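Putative hexulose 6 phosphate synthase (PDB 3F4W) is of unconfirmed function but belongs to the HUMPS family of the TIM-barrel clan, built as a closed eight-stranded parallel beta/alpha barrel that assembles as a dimer. Local coordinates at residues 94-99 and 104-109. Sequence-based numbering, arbitrary orientation.
Sequences SCIRAA and KQVVVD
Helix segment 94-99 runs nearly antiparallel to strand 105-109, their axes 153° apart and 7.2 Å at closest approach. Where the chain turns back, Lys104, the residue just before the strand, donates a hydrogen bond of 2.8 Å from its N to Ala99 O. That bond is fairly straight, 158° at the hydrogen. From there the side-chain contact is centred on Val106, whose side chain sets out toward the helix. Its CG2 does most of the touching: it lies 3.4 Å from Cys95 O and also rests on Cys95 CB. Ala99 CB, one helical turn further on, meets the same Val106 methyl, CG2, at 3.8 Å. With chi1 at 161°, CG1 is anti to the backbone N and CG2 is set beside it, which directs CG2 onto this strip of the helix. Cys95 O is not left to the methyl alone, since it accepts the helical bond from Ala99 N. This is the return half of a right-handed beta-alpha-beta crossover in a TIM barrel: strand 80-84 leads into helix 89-102, which packs outside the barrel and hands the chain back to strand 105-109, hydrogen-bonded alongside strand 80-84. Ile96 flanks Val106, the two side chains crossing at about a right angle, with Ile96 CG1 4.0 Å from Val106 CB. Ala99 CB also lies 3.7 Å from Lys104 O, just ahead of the strand. The extended Lys104 chain leads away from the helix segment, and its NZ is hydrogen-bonded to the carbonyl oxygens of Phe74 and Ala78. Cys95 also touches Ser70, and Ala99 touches Phe74, both of helix 66-75.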
loop_
_atom_site.group_PDB
_atom_site.type_symbol
_atom_site.label_atom_id
_atom_site.label_comp_id
_atom_site.label_asym_id
_atom_site.label_seq_id
_atom_site.Cartn_x
_atom_site.Cartn_y
_atom_site.Cartn_z
ATOM N N SER A 94 1.265 15.431 -2.151
ATOM C CA SER A 94 1.852 15.067 -3.441
ATOM C C SER A 94 0.825 14.361 -4.309
ATOM O O SER A 94 0.723 14.629 -5.506
ATOM C CB SER A 94 3.062 14.148 -3.259
ATOM O OG SER A 94 4.185 14.871 -2.790
ATOM N N CYS A 95 0.072 13.448 -3.698
ATOM C CA CYS A 95 -1.001 12.753 -4.401
ATOM C C CYS A 95 -2.023 13.749 -4.931
ATOM O O CYS A 95 -2.404 13.694 -6.099
ATOM C CB CYS A 95 -1.685 11.736 -3.483
ATOM S SG CYS A 95 -0.621 10.367 -2.974
ATOM N N ILE A 96 -2.460 14.661 -4.068
ATOM C CA ILE A 96 -3.458 15.660 -4.446
ATOM C C ILE A 96 -2.954 16.576 -5.562
ATOM O O ILE A 96 -3.707 16.947 -6.462
ATOM C CB ILE A 96 -3.898 16.495 -3.242
ATOM C CG1 ILE A 96 -4.632 15.609 -2.232
ATOM C CG2 ILE A 96 -4.793 17.643 -3.687
ATOM C CD1 ILE A 96 -4.991 16.324 -0.944
ATOM N N ARG A 97 -1.676 16.927 -5.511
ATOM C CA ARG A 97 -1.087 17.720 -6.578
ATOM C C ARG A 97 -1.170 16.977 -7.908
ATOM O O ARG A 97 -1.516 17.563 -8.931
ATOM C CB ARG A 97 0.361 18.080 -6.262
ATOM C CG ARG A 97 0.845 19.276 -7.045
ATOM C CD ARG A 97 -0.148 20.419 -6.905
ATOM N NE ARG A 97 0.070 21.464 -7.899
ATOM C CZ ARG A 97 -0.507 21.490 -9.095
ATOM N NH1 ARG A 97 -1.342 20.523 -9.450
ATOM N NH2 ARG A 97 -0.246 22.483 -9.936
ATOM N N ALA A 98 -0.860 15.683 -7.889
ATOM C CA ALA A 98 -0.959 14.862 -9.091
ATOM C C ALA A 98 -2.397 14.789 -9.605
ATOM O O ALA A 98 -2.637 14.798 -10.813
ATOM C CB ALA A 98 -0.416 13.461 -8.831
ATOM N N ALA A 99 -3.348 14.717 -8.679
ATOM C CA ALA A 99 -4.761 14.694 -9.041
ATOM C C ALA A 99 -5.174 15.995 -9.724
ATOM O O ALA A 99 -5.860 15.975 -10.748
ATOM C CB ALA A 99 -5.625 14.437 -7.813
ATOM N N LYS A 104 -8.360 15.111 -11.699
ATOM C CA LYS A 104 -8.990 13.961 -11.066
ATOM C C LYS A 104 -9.028 14.106 -9.540
ATOM O O LYS A 104 -8.983 15.218 -9.019
ATOM C CB LYS A 104 -8.306 12.672 -11.521
ATOM C CG LYS A 104 -8.304 12.539 -13.042
ATOM C CD LYS A 104 -7.720 11.226 -13.516
ATOM C CE LYS A 104 -7.776 11.114 -15.034
ATOM N NZ LYS A 104 -7.094 9.881 -15.528
ATOM N N GLN A 105 -9.123 12.996 -8.819
ATOM C CA GLN A 105 -9.444 13.074 -7.395
ATOM C C GLN A 105 -8.719 12.057 -6.523
ATOM O O GLN A 105 -8.626 10.877 -6.859
ATOM C CB GLN A 105 -10.957 12.934 -7.191
ATOM C CG GLN A 105 -11.402 12.922 -5.731
ATOM C CD GLN A 105 -11.445 14.308 -5.120
ATOM O OE1 GLN A 105 -11.969 15.247 -5.718
ATOM N NE2 GLN A 105 -10.893 14.443 -3.919
ATOM N N VAL A 106 -8.219 12.536 -5.392
ATOM C CA VAL A 106 -7.626 11.682 -4.376
ATOM C C VAL A 106 -8.641 11.386 -3.268
ATOM O O VAL A 106 -9.372 12.270 -2.821
ATOM C CB VAL A 106 -6.374 12.336 -3.762
ATOM C CG1 VAL A 106 -6.030 11.694 -2.413
ATOM C CG2 VAL A 106 -5.198 12.252 -4.732
ATOM N N VAL A 107 -8.688 10.129 -2.846
ATOM C CA VAL A 107 -9.513 9.726 -1.719
ATOM C C VAL A 107 -8.594 9.302 -0.579
ATOM O O VAL A 107 -7.763 8.409 -0.747
ATOM C CB VAL A 107 -10.422 8.539 -2.088
ATOM C CG1 VAL A 107 -11.143 8.030 -0.851
ATOM C CG2 VAL A 107 -11.415 8.943 -3.173
ATOM N N VAL A 108 -8.721 9.949 0.574
ATOM C CA VAL A 108 -7.889 9.589 1.716
ATOM C C VAL A 108 -8.577 8.486 2.510
ATOM O O VAL A 108 -9.633 8.705 3.102
ATOM C CB VAL A 108 -7.613 10.790 2.637
ATOM C CG1 VAL A 108 -6.616 10.400 3.725
ATOM C CG2 VAL A 108 -7.088 11.967 1.839
ATOM N N ASP A 109 -7.987 7.295 2.496
ATOM C CA ASP A 109 -8.543 6.148 3.205
ATOM C C ASP A 109 -8.090 6.182 4.654
ATOM O O ASP A 109 -6.898 6.072 4.944
ATOM C CB ASP A 109 -8.102 4.846 2.534
ATOM C CG ASP A 109 -8.717 3.612 3.177
ATOM O OD1 ASP A 109 -8.789 2.570 2.498
ATOM O OD2 ASP A 109 -9.125 3.669 4.351
#